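Local coordinates for protein aldolase (Klebsiella pneumoniae, PDB 6VOQ) that belongs to the class II aldolase and adducin family, an alpha-beta fold of the AraD-like kind, and carries a bound zinc ion, at residues 77-82 with 142-147; 123-128 with 203-207. One frame throughout, in Å; residues are numbered along the deposited sequence.

Contact 1 of 2, residues 77-82 with 142-147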
loop_
_atom_site.group_PDB
_atom_site.type_symbol
_atom_site.label_atom_id
_atom_site.label_comp_id
_atom_site.label_asym_id
_atom_site.label_seq_id
_atom_site.Cartn_x
_atom_site.Cartn_y
_atom_site.Cartn_z
ATOM N N THR A 77 -3.978 27.395 12.884
ATOM C CA THR A 77 -3.597 28.099 14.104
ATOM C C THR A 77 -2.195 27.710 14.565
ATOM O O THR A 77 -1.372 28.580 14.876
ATOM C CB THR A 77 -4.616 27.824 15.210
ATOM O OG1 THR A 77 -5.899 28.318 14.810
ATOM C CG2 THR A 77 -4.205 28.539 16.486
ATOM N N PHE A 78 -1.893 26.409 14.622
ATOM C CA PHE A 78 -0.558 26.051 15.087
ATOM C C PHE A 78 0.464 25.991 13.958
ATOM O O PHE A 78 1.662 25.944 14.236
ATOM C CB PHE A 78 -0.567 24.736 15.903
ATOM C CG PHE A 78 -0.979 23.489 15.144
ATOM C CD1 PHE A 78 -0.178 22.944 14.154
ATOM C CD2 PHE A 78 -2.124 22.809 15.502
ATOM C CE1 PHE A 78 -0.557 21.793 13.491
ATOM C CE2 PHE A 78 -2.507 21.645 14.850
ATOM C CZ PHE A 78 -1.727 21.138 13.848
ATOM N N HIS A 79 0.029 26.005 12.697
ATOM C CA HIS A 79 0.948 26.332 11.614
ATOM C C HIS A 79 1.567 27.706 11.837
ATOM O O HIS A 79 2.789 27.869 11.766
ATOM C CB HIS A 79 0.214 26.321 10.280
ATOM C CG HIS A 79 -0.041 24.959 9.729
ATOM N ND1 HIS A 79 0.380 24.579 8.473
ATOM C CD2 HIS A 79 -0.700 23.897 10.248
ATOM C CE1 HIS A 79 0.001 23.335 8.246
ATOM N NE2 HIS A 79 -0.653 22.898 9.307
ATOM N N ARG A 80 0.722 28.711 12.089
ATOM C CA ARG A 80 1.196 30.081 12.256
ATOM C C ARG A 80 2.188 30.199 13.397
ATOM O O ARG A 80 3.185 30.916 13.272
ATOM C CB ARG A 80 0.016 31.025 12.498
ATOM C CG ARG A 80 -0.975 31.058 11.347
ATOM C CD ARG A 80 -1.987 32.172 11.500
ATOM N NE ARG A 80 -3.088 31.799 12.375
ATOM C CZ ARG A 80 -3.291 32.308 13.586
ATOM N NH1 ARG A 80 -2.462 33.221 14.078
ATOM N NH2 ARG A 80 -4.333 31.906 14.300
ATOM N N ALA A 81 1.935 29.506 14.511
ATOM C CA ALA A 81 2.861 29.539 15.636
ATOM C C ALA A 81 4.277 29.183 15.206
ATOM O O ALA A 81 5.238 29.819 15.654
ATOM C CB ALA A 81 2.385 28.597 16.742
ATOM N N VAL A 82 4.425 28.206 14.309
ATOM C CA VAL A 82 5.753 27.839 13.821
ATOM C C VAL A 82 6.361 28.973 13.002
ATOM O O VAL A 82 7.507 29.375 13.228
ATOM C CB VAL A 82 5.684 26.537 13.008
ATOM C CG1 VAL A 82 7.067 26.193 12.448
ATOM C CG2 VAL A 82 5.132 25.414 13.859
ATOM N N ILE A 142 -1.370 23.700 22.234
ATOM C CA ILE A 142 -0.689 23.082 21.103
ATOM C C ILE A 142 0.170 24.115 20.397
ATOM O O ILE A 142 1.393 23.970 20.309
ATOM C CB ILE A 142 -1.702 22.428 20.153
ATOM C CG1 ILE A 142 -2.492 21.352 20.906
ATOM C CG2 ILE A 142 -0.982 21.831 18.952
ATOM C CD1 ILE A 142 -3.644 20.766 20.126
ATOM N N ALA A 143 -0.454 25.203 19.939
ATOM C CA ALA A 143 0.283 26.305 19.325
ATOM C C ALA A 143 1.354 26.879 20.252
ATOM O O ALA A 143 2.431 27.271 19.784
ATOM C CB ALA A 143 -0.690 27.405 18.902
ATOM N N GLN A 144 1.086 26.937 21.557
ATOM C CA GLN A 144 2.078 27.478 22.479
ATOM C C GLN A 144 3.328 26.614 22.484
ATOM O O GLN A 144 4.449 27.122 22.391
ATOM C CB GLN A 144 1.491 27.593 23.888
ATOM C CG GLN A 144 0.367 28.622 24.031
ATOM C CD GLN A 144 -0.445 28.435 25.318
ATOM O OE1 GLN A 144 0.005 27.782 26.261
ATOM N NE2 GLN A 144 -1.646 29.001 25.349
ATOM N N ALA A 145 3.148 25.297 22.572
ATOM C CA ALA A 145 4.287 24.387 22.566
ATOM C C ALA A 145 5.083 24.512 21.273
ATOM O O ALA A 145 6.317 24.589 21.299
ATOM C CB ALA A 145 3.799 22.953 22.776
ATOM N N LEU A 146 4.387 24.568 20.133
ATOM C CA LEU A 146 5.054 24.687 18.843
ATOM C C LEU A 146 5.822 25.999 18.718
ATOM O O LEU A 146 6.954 26.015 18.219
ATOM C CB LEU A 146 4.030 24.546 17.724
ATOM C CG LEU A 146 3.547 23.103 17.547
ATOM C CD1 LEU A 146 2.656 22.978 16.314
ATOM C CD2 LEU A 146 4.736 22.186 17.433
ATOM N N ALA A 147 5.235 27.110 19.169
ATOM C CA ALA A 147 5.960 28.375 19.110
ATOM C C ALA A 147 7.270 28.303 19.889
ATOM O O ALA A 147 8.290 28.843 19.450
ATOM C CB ALA A 147 5.086 29.512 19.636
#
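The ring of F78 meets two aliphatic branches at a slant, CD2 lying 3.8 Å from CG2 of I142 and CD1 lying 3.6 Å from CD1 of L146, while the ring of H94, a zinc ligand, stands edge-to-face to it. This is the buried seam between two nearly parallel helices, 76-83 and 140-149, which pack beside the central sheet of the class II aldolase fold; their short axes cross at -19° and come within 8.0 Å. The first torsion of F78 (chi1 64°) sets CG between the backbone N and the carbonyl carbon, which turns the ring toward the sheet, past I142 CG2 and L146 CD1. I142 presents CG2, the branch opposite its backbone N. Nearer the backbone, CB of F78 lies 4.0 Å from CB of A143. Alanines allow the close approach farther on, where CB of A81 lies 3.9 Å from CB of A143. V82 extends CG2 along the sheet side toward CB of L146, and both side chains rest on F156 of strand 155-158. F78 reaches L158 and V164 on neighbouring strands, so the apolar seam runs on into the sheet; the F78 side chain lies about 5 Å from a bound zinc ion. At the far end, CB of A147 sits 4.1 Å from CB of A81.

Contact 2 of 2, residues 123-128 with 203-207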
loop_
_atom_site.group_PDB
_atom_site.type_symbol
_atom_site.label_atom_id
_atom_site.label_comp_id
_atom_site.label_asym_id
_atom_site.label_seq_id
_atom_site.Cartn_x
_atom_site.Cartn_y
_atom_site.Cartn_z
ATOM N N VAL A 123 18.557 12.802 10.171
ATOM C CA VAL A 123 19.517 13.658 10.862
ATOM C C VAL A 123 19.989 14.775 9.946
ATOM O O VAL A 123 20.123 15.930 10.368
ATOM C CB VAL A 123 20.706 12.827 11.368
ATOM C CG1 VAL A 123 21.553 13.632 12.348
ATOM C CG2 VAL A 123 20.219 11.523 11.985
ATOM N N MET A 124 20.256 14.448 8.682
ATOM C CA MET A 124 20.810 15.440 7.773
ATOM C C MET A 124 19.792 16.517 7.462
ATOM O O MET A 124 20.115 17.710 7.473
ATOM C CB MET A 124 21.282 14.775 6.480
ATOM C CG MET A 124 22.383 13.756 6.686
ATOM S SD MET A 124 22.776 12.853 5.186
ATOM C CE MET A 124 23.370 14.190 4.162
ATOM N N ARG A 125 18.553 16.116 7.191
ATOM C CA ARG A 125 17.578 17.035 6.638
ATOM C C ARG A 125 16.620 17.593 7.673
ATOM O O ARG A 125 16.067 18.675 7.453
ATOM C CB ARG A 125 16.787 16.348 5.520
ATOM C CG ARG A 125 17.692 15.646 4.518
ATOM C CD ARG A 125 16.927 14.682 3.626
ATOM N NE ARG A 125 16.151 15.391 2.618
ATOM C CZ ARG A 125 14.828 15.487 2.635
ATOM N NH1 ARG A 125 14.140 14.917 3.615
ATOM N NH2 ARG A 125 14.198 16.155 1.678
ATOM N N VAL A 126 16.427 16.912 8.800
ATOM C CA VAL A 126 15.416 17.365 9.745
ATOM C C VAL A 126 16.072 17.688 11.077
ATOM O O VAL A 126 15.903 18.790 11.612
ATOM C CB VAL A 126 14.290 16.324 9.906
ATOM C CG1 VAL A 126 13.189 16.884 10.765
ATOM C CG2 VAL A 126 13.730 15.939 8.542
ATOM N N GLY A 127 16.835 16.745 11.610
ATOM C CA GLY A 127 17.383 16.864 12.946
ATOM C C GLY A 127 16.500 16.174 13.966
ATOM O O GLY A 127 15.694 15.303 13.642
ATOM N N ASP A 128 16.649 16.593 15.222
ATOM C CA ASP A 128 15.862 16.002 16.292
ATOM C C ASP A 128 14.395 16.375 16.148
ATOM O O ASP A 128 14.047 17.433 15.616
ATOM C CB ASP A 128 16.365 16.456 17.662
ATOM C CG ASP A 128 17.709 15.854 18.022
ATOM O OD1 ASP A 128 18.304 15.159 17.173
ATOM O OD2 ASP A 128 18.183 16.096 19.153
ATOM N N VAL A 203 26.339 10.220 14.184
ATOM C CA VAL A 203 25.263 11.207 14.179
ATOM C C VAL A 203 25.825 12.621 14.130
ATOM O O VAL A 203 25.239 13.513 13.509
ATOM C CB VAL A 203 24.344 11.013 15.396
ATOM C CG1 VAL A 203 23.243 12.056 15.388
ATOM C CG2 VAL A 203 23.753 9.591 15.415
ATOM N N LYS A 204 26.959 12.858 14.789
ATOM C CA LYS A 204 27.551 14.184 14.764
ATOM C C LYS A 204 28.097 14.532 13.387
ATOM O O LYS A 204 28.131 15.713 13.027
ATOM C CB LYS A 204 28.649 14.286 15.829
ATOM C CG LYS A 204 29.103 15.713 16.111
ATOM C CD LYS A 204 29.392 15.937 17.594
ATOM C CE LYS A 204 28.111 15.908 18.432
ATOM N NZ LYS A 204 27.611 17.286 18.732
ATOM N N GLU A 205 28.501 13.530 12.599
ATOM C CA GLU A 205 29.006 13.789 11.257
ATOM C C GLU A 205 27.957 14.413 10.348
ATOM O O GLU A 205 28.319 15.029 9.339
ATOM C CB GLU A 205 29.489 12.498 10.602
ATOM C CG GLU A 205 30.739 11.903 11.171
ATOM C CD GLU A 205 30.797 10.402 10.946
ATOM O OE1 GLU A 205 31.397 9.701 11.797
ATOM O OE2 GLU A 205 30.239 9.926 9.930
ATOM N N LEU A 206 26.673 14.251 10.671
ATOM C CA LEU A 206 25.579 14.592 9.772
ATOM C C LEU A 206 24.946 15.940 10.094
ATOM O O LEU A 206 23.743 16.117 9.903
ATOM C CB LEU A 206 24.517 13.493 9.800
ATOM C CG LEU A 206 25.032 12.064 9.655
ATOM C CD1 LEU A 206 23.980 11.070 10.118
ATOM C CD2 LEU A 206 25.410 11.799 8.213
ATOM N N ARG A 207 25.724 16.899 10.572
ATOM C CA ARG A 207 25.190 18.238 10.801
ATOM C C ARG A 207 26.148 19.311 10.304
ATOM O O ARG A 207 27.365 19.173 10.430
ATOM C CB ARG A 207 24.890 18.425 12.283
ATOM C CG ARG A 207 23.928 17.380 12.803
ATOM C CD ARG A 207 24.191 16.995 14.236
ATOM N NE ARG A 207 23.006 16.383 14.835
ATOM C CZ ARG A 207 22.972 15.860 16.058
ATOM N NH1 ARG A 207 24.069 15.881 16.812
ATOM N NH2 ARG A 207 21.840 15.326 16.532
#
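V123, M124 and L206 form the apolar centre of a partly buried contact in which the C-terminal tail folds back on the end of helix 121-125, with one salt bridge at its border. The tail leaves helix 200-204 through a type I beta turn from K204 to R207, and this turn brings L206 against the helix, its CA 5.2 Å from CA of M124. L206 divides its side chain between two neighbours. CD1 goes to V123, 3.9 Å from its CB; CD2 of L206 lies 3.9 Å from CG of M124 and 4.1 Å from its SD. CB of L206 meets CG of M124 at 3.8 Å, the two side chains crossing at a slant. V123 sends out CG1, placed opposite its own backbone N (chi1 -167°), and this methyl reaches CG1 of V203 at 3.8 Å, the two valines crossing at about a right angle. The same V203 methyl lies over one face of the R207 guanidinium, displaced toward its rim, whereas CG1 of V123 approaches that group obliquely. R207 thus carries its charge past the valines to D128: NH2 stands 3.6 Å from OD1, which comes at the guanidinium edge, near its plane. With the carboxylate and guanidinium planes turned 62° apart and the distance long, this is a loose bridge, not a two-pronged one. G127, with positive phi, is the first residue after the helix to leave helical angles; D128 follows it in extended form. M124 packs on P137, and L206 on R136, of a second subunit. The whole is a C-terminal tail clasped to a helix end beside a subunit interface, in a four-chain assembly of the class II aldolase family.

How the contacts relate
The two contacts lie 24 Å apart between centres, with nearest atoms about 11 Å apart, and do not touch. Along the chain they interleave: 77-82, then 123-128, then 142-147, and finally 203-207 at the C terminus. Strand 131-132, outermost in the sheet within this chain, lies between 123-128 and helix 140-149. The F78 side chain comes within about 5 Å of a zinc ion and that of M124 within about 9 Å of one. Contact 1, the deeper, joins two helices beside the sheet within one subunit, where no other chain of the assembly touches its segments; contact 2 fixes the C terminus against helix 121-125, where a second subunit packs.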